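Local atomic coordinates of TetR/AcrR family transcriptional regulator (Bradyrhizobium diazoefficiens, PDB entry 6G8G), a protein that binds the flavonoid genistein and probably acts as a flavonoid-responsive TetR-family transcriptional repressor that binds operator DNA. Residues K55-L58 and Y59-P63; S71-V74 and A75-S79. One frame throughout, in Å; residues are numbered along the deposited sequence.

Interaction 1 of 2, residues K55-L58 and Y59-P63; sequences KATL and YAYFP
Tyr61 and Thr57 meet at a ring edge: the methyl CG2 of Thr57 lies in the plane of the tyrosine ring, with Thr57 CG2 3.7 Å from Tyr61 CE2, although the exact place of the ring against the Thr57 carbonyl is uncertain. The edge of the Tyr59 ring faces backbone instead. Lys55 O sits near the ring plane, 3.3 Å from Tyr59 CD2, and Pro63 O also lies in that plane at the edge. Phe62 turns its ring obliquely to the carbonyl of Leu58, and its CD2 is 4.2 Å from Leu58 CD1, an apolar contact one helical turn apart.

The torsion of Thr57 explains the first pairing. With OG1 at chi1 -55°, beside the backbone N, CG2 falls anti to that nitrogen and runs alongside Tyr61, while OG1 is turned back to a hydrogen bond with Ser54 OG. Replacing Tyr61 by an alanine removes the whole ring and would probably open a gap beside the Thr57 methyl, leaving it without this aromatic edge.

Position and family identify helix 55-61 as the likely recognition helix of the TetR-type helix-turn-helix, preceded by helix 44-51, on whose Met44 and Ala48 Leu58 packs. Its i to i+4 bonds include Tyr59 N to Lys55 O, 2.9 Å with an angle of 172° at the hydrogen. At the C-terminal end, Leu58 O accepts Phe62 N at 2.9 Å and a weak second bond from Tyr61 N at 3.1 Å. Phe62 is the first residue to leave helical backbone angles, and its buried ring packs on Val26 and Ile27 of helix 23-37 and on Leu68 of helix 65-82.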
loop_
_atom_site.group_PDB
_atom_site.type_symbol
_atom_site.label_atom_id
_atom_site.label_comp_id
_atom_site.label_asym_id
_atom_site.label_seq_id
_atom_site.Cartn_x
_atom_site.Cartn_y
_atom_site.Cartn_z
ATOM N N LYS A 55 -13.632 -32.487 17.486
ATOM C CA LYS A 55 -13.715 -31.165 18.065
ATOM C C LYS A 55 -13.016 -31.083 19.419
ATOM O O LYS A 55 -12.449 -30.052 19.749
ATOM C CB LYS A 55 -15.162 -30.674 18.147
ATOM C CG LYS A 55 -15.506 -29.856 16.921
ATOM C CD LYS A 55 -16.944 -29.748 16.635
ATOM C CE LYS A 55 -17.761 -29.481 17.874
ATOM N NZ LYS A 55 -19.191 -29.389 17.502
ATOM N N ALA A 56 -13.073 -32.144 20.215
ATOM C CA ALA A 56 -12.436 -32.115 21.535
ATOM C C ALA A 56 -10.955 -31.871 21.372
ATOM O O ALA A 56 -10.379 -31.007 22.056
ATOM C CB ALA A 56 -12.679 -33.416 22.279
ATOM N N THR A 57 -10.346 -32.631 20.457
ATOM C CA THR A 57 -8.913 -32.557 20.209
ATOM C C THR A 57 -8.567 -31.141 19.755
ATOM O O THR A 57 -7.635 -30.509 20.269
ATOM C CB THR A 57 -8.486 -33.555 19.121
ATOM O OG1 THR A 57 -8.918 -34.858 19.477
ATOM C CG2 THR A 57 -6.976 -33.575 18.958
ATOM N N LEU A 58 -9.356 -30.643 18.820
ATOM C CA LEU A 58 -9.142 -29.324 18.262
ATOM C C LEU A 58 -9.202 -28.185 19.275
ATOM O O LEU A 58 -8.301 -27.334 19.364
ATOM C CB LEU A 58 -10.193 -29.059 17.203
ATOM C CG LEU A 58 -10.125 -27.700 16.529
ATOM C CD1 LEU A 58 -8.732 -27.484 15.967
ATOM C CD2 LEU A 58 -11.167 -27.585 15.433
ATOM N N TYR A 59 -10.275 -28.178 20.038
ATOM C CA TYR A 59 -10.469 -27.170 21.062
ATOM C C TYR A 59 -9.518 -27.300 22.262
ATOM O O TYR A 59 -9.223 -26.287 22.929
ATOM C CB TYR A 59 -11.914 -27.185 21.521
ATOM C CG TYR A 59 -12.854 -26.370 20.642
ATOM C CD1 TYR A 59 -12.825 -24.969 20.679
ATOM C CD2 TYR A 59 -13.781 -26.983 19.821
ATOM C CE1 TYR A 59 -13.671 -24.221 19.900
ATOM C CE2 TYR A 59 -14.629 -26.238 19.038
ATOM C CZ TYR A 59 -14.574 -24.852 19.084
ATOM O OH TYR A 59 -15.424 -24.053 18.347
ATOM N N ALA A 60 -8.972 -28.497 22.476
ATOM C CA ALA A 60 -7.865 -28.673 23.427
ATOM C C ALA A 60 -6.589 -27.932 23.007
ATOM O O ALA A 60 -5.855 -27.423 23.856
ATOM C CB ALA A 60 -7.557 -30.134 23.617
ATOM N N TYR A 61 -6.298 -27.894 21.712
ATOM C CA TYR A 61 -5.116 -27.185 21.234
ATOM C C TYR A 61 -5.373 -25.730 21.035
ATOM O O TYR A 61 -4.470 -24.930 21.190
ATOM C CB TYR A 61 -4.598 -27.796 19.932
ATOM C CG TYR A 61 -4.015 -29.117 20.277
ATOM C CD1 TYR A 61 -2.769 -29.217 20.880
ATOM C CD2 TYR A 61 -4.763 -30.251 20.123
ATOM C CE1 TYR A 61 -2.261 -30.451 21.253
ATOM C CE2 TYR A 61 -4.275 -31.486 20.481
ATOM C CZ TYR A 61 -3.022 -31.589 21.043
ATOM O OH TYR A 61 -2.540 -32.828 21.390
ATOM N N PHE A 62 -6.575 -25.394 20.616
ATOM C CA PHE A 62 -6.879 -24.016 20.318
ATOM C C PHE A 62 -8.195 -23.622 20.951
ATOM O O PHE A 62 -9.211 -24.208 20.644
ATOM C CB PHE A 62 -6.945 -23.798 18.814
ATOM C CG PHE A 62 -5.651 -24.077 18.121
ATOM C CD1 PHE A 62 -4.610 -23.156 18.163
ATOM C CD2 PHE A 62 -5.470 -25.249 17.433
ATOM C CE1 PHE A 62 -3.412 -23.391 17.519
ATOM C CE2 PHE A 62 -4.275 -25.501 16.792
ATOM C CZ PHE A 62 -3.247 -24.579 16.832
ATOM N N PRO A 63 -8.172 -22.615 21.817
ATOM C CA PRO A 63 -9.396 -22.184 22.459
ATOM C C PRO A 63 -10.440 -21.663 21.489
ATOM O O PRO A 63 -11.614 -21.771 21.758
ATOM C CB PRO A 63 -8.957 -21.055 23.366
ATOM C CG PRO A 63 -7.479 -21.208 23.513
ATOM C CD PRO A 63 -6.987 -21.883 22.277
#

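Interaction 2 of 2, residues S71-V74 and A75-S79; sequences SLIV and AECES
Val74 and Glu78 lie side by side one turn apart and point the same way, with Val74 CG1 4.0 Å from Glu78 CG. Val74 has the most surface covered in this contact, and its first torsion accounts for the touch: chi1 of 168° sets CG1 opposite the backbone N and beside the carbonyl carbon, on the side where Glu78 follows. The glutamate chain runs beside the valine and bends at chi2, with OE2 4.2 Å from Val74 CG1. The valine methyl meets both the CG methylene and the CD carbon of the carboxylate, and no polar bond forms between the two side chains. How closely the glutamate approaches the Val74 carbonyl is doubtful, which makes the fine detail at CG less sure.

Ala75 ranks second, and here the backbone does most of the work. Its N donates to Ser71 O at 3.0 Å, and its methyl lies against the preceding turn, near the carbonyls of Ser71 and Leu72.

Ile73 is third and belongs to a buried flank. Its branch methyl CG2 is 4.2 Å from Cys77 SG, and beneath that apolar contact Cys77 N bonds to Ile73 O at 2.9 Å, an almost straight bond of 171° at the hydrogen. Ile73 also packs on Phe116 of helix 114-121, and Cys77 on Phe134 and Ser137 of helix 128-137. Near the start of the segment, Leu72 leans on Ile27, Trp31 and Phe34 of helix 23-37. The unbroken i to i+4 bonding, with helix 23-37 of the probable DNA-binding domain against one part and ligand-domain helices against another, is what the connecting helix of a TetR-family regulator displays, here helix 65-82.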
loop_
_atom_site.group_PDB
_atom_site.type_symbol
_atom_site.label_atom_id
_atom_site.label_comp_id
_atom_site.label_asym_id
_atom_site.label_seq_id
_atom_site.Cartn_x
_atom_site.Cartn_y
_atom_site.Cartn_z
ATOM N N SER A 71 -2.108 -17.961 15.699
ATOM C CA SER A 71 -0.923 -18.837 15.519
ATOM C C SER A 71 -0.405 -18.819 14.092
ATOM O O SER A 71 0.795 -18.863 13.858
ATOM C CB SER A 71 -1.249 -20.275 15.874
ATOM O OG SER A 71 -1.279 -20.470 17.265
ATOM N N LEU A 72 -1.322 -18.792 13.136
ATOM C CA LEU A 72 -0.922 -18.777 11.739
ATOM C C LEU A 72 -0.179 -17.513 11.429
ATOM O O LEU A 72 0.884 -17.541 10.810
ATOM C CB LEU A 72 -2.120 -18.822 10.844
ATOM C CG LEU A 72 -2.594 -20.267 10.590
ATOM C CD1 LEU A 72 -4.037 -20.378 10.123
ATOM C CD2 LEU A 72 -1.670 -20.935 9.574
ATOM N N ILE A 73 -0.745 -16.398 11.891
ATOM C CA ILE A 73 -0.095 -15.116 11.737
ATOM C C ILE A 73 1.286 -15.073 12.347
ATOM O O ILE A 73 2.237 -14.715 11.672
ATOM C CB ILE A 73 -0.911 -14.000 12.366
ATOM C CG1 ILE A 73 -2.108 -13.710 11.497
ATOM C CG2 ILE A 73 -0.097 -12.726 12.494
ATOM C CD1 ILE A 73 -3.136 -12.841 12.180
ATOM N N VAL A 74 1.405 -15.410 13.617
ATOM C CA VAL A 74 2.703 -15.324 14.248
ATOM C C VAL A 74 3.713 -16.205 13.538
ATOM O O VAL A 74 4.859 -15.834 13.386
ATOM C CB VAL A 74 2.582 -15.708 15.722
ATOM C CG1 VAL A 74 3.930 -15.934 16.382
ATOM C CG2 VAL A 74 1.777 -14.646 16.458
ATOM N N ALA A 75 3.279 -17.368 13.085
ATOM C CA ALA A 75 4.182 -18.306 12.433
ATOM C C ALA A 75 4.689 -17.760 11.105
ATOM O O ALA A 75 5.885 -17.809 10.827
ATOM C CB ALA A 75 3.482 -19.642 12.222
ATOM N N GLU A 76 3.792 -17.249 10.285
ATOM C CA GLU A 76 4.210 -16.714 8.994
ATOM C C GLU A 76 5.023 -15.447 9.089
ATOM O O GLU A 76 6.008 -15.285 8.372
ATOM C CB GLU A 76 3.028 -16.483 8.079
ATOM C CG GLU A 76 2.705 -17.703 7.200
ATOM C CD GLU A 76 3.731 -17.962 6.058
ATOM O OE1 GLU A 76 3.942 -19.145 5.713
ATOM O OE2 GLU A 76 4.313 -16.997 5.475
ATOM N N CYS A 77 4.670 -14.580 10.012
ATOM C CA CYS A 77 5.492 -13.415 10.246
ATOM C C CYS A 77 6.882 -13.748 10.784
ATOM O O CYS A 77 7.834 -13.135 10.320
ATOM C CB CYS A 77 4.774 -12.417 11.140
ATOM S SG CYS A 77 3.344 -11.653 10.336
ATOM N N GLU A 78 7.044 -14.694 11.735
ATOM C CA GLU A 78 8.408 -15.037 12.231
ATOM C C GLU A 78 9.240 -15.519 11.067
ATOM O O GLU A 78 10.436 -15.253 10.993
ATOM C CB GLU A 78 8.478 -16.089 13.353
ATOM C CG GLU A 78 7.442 -15.914 14.489
ATOM C CD GLU A 78 7.942 -16.195 15.935
ATOM O OE1 GLU A 78 8.147 -17.388 16.253
ATOM O OE2 GLU A 78 8.014 -15.263 16.799
ATOM N N SER A 79 8.607 -16.241 10.163
ATOM C CA SER A 79 9.290 -16.858 9.029
ATOM C C SER A 79 9.826 -15.819 8.048
ATOM O O SER A 79 11.012 -15.823 7.727
ATOM C CB SER A 79 8.312 -17.793 8.319
ATOM O OG SER A 79 8.970 -18.547 7.323
#

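In the fold
Interaction 1 and interaction 2 occupy successive helices, 55-61 and 65-82, and follow in series along the chain with centres 20 Å apart. They nevertheless touch: Phe62 CE1 packs 3.6 Å from Ser71 OG, joining the residue just after the probable recognition helix to the next helix. Both also lean on helix 23-37, where Ile27 meets Phe62 as well as Ser71 and Leu72. The centre of interaction 1 lies about 28 Å from the chain centre and that of interaction 2 about 9 Å. The side chain of Cys77 is about 12 Å from bound genistein, whose pocket includes Phe108, Pro180 and Leu181; this placement is consistent with helix 65-82 relaying ligand-dependent movement toward the DNA-binding end.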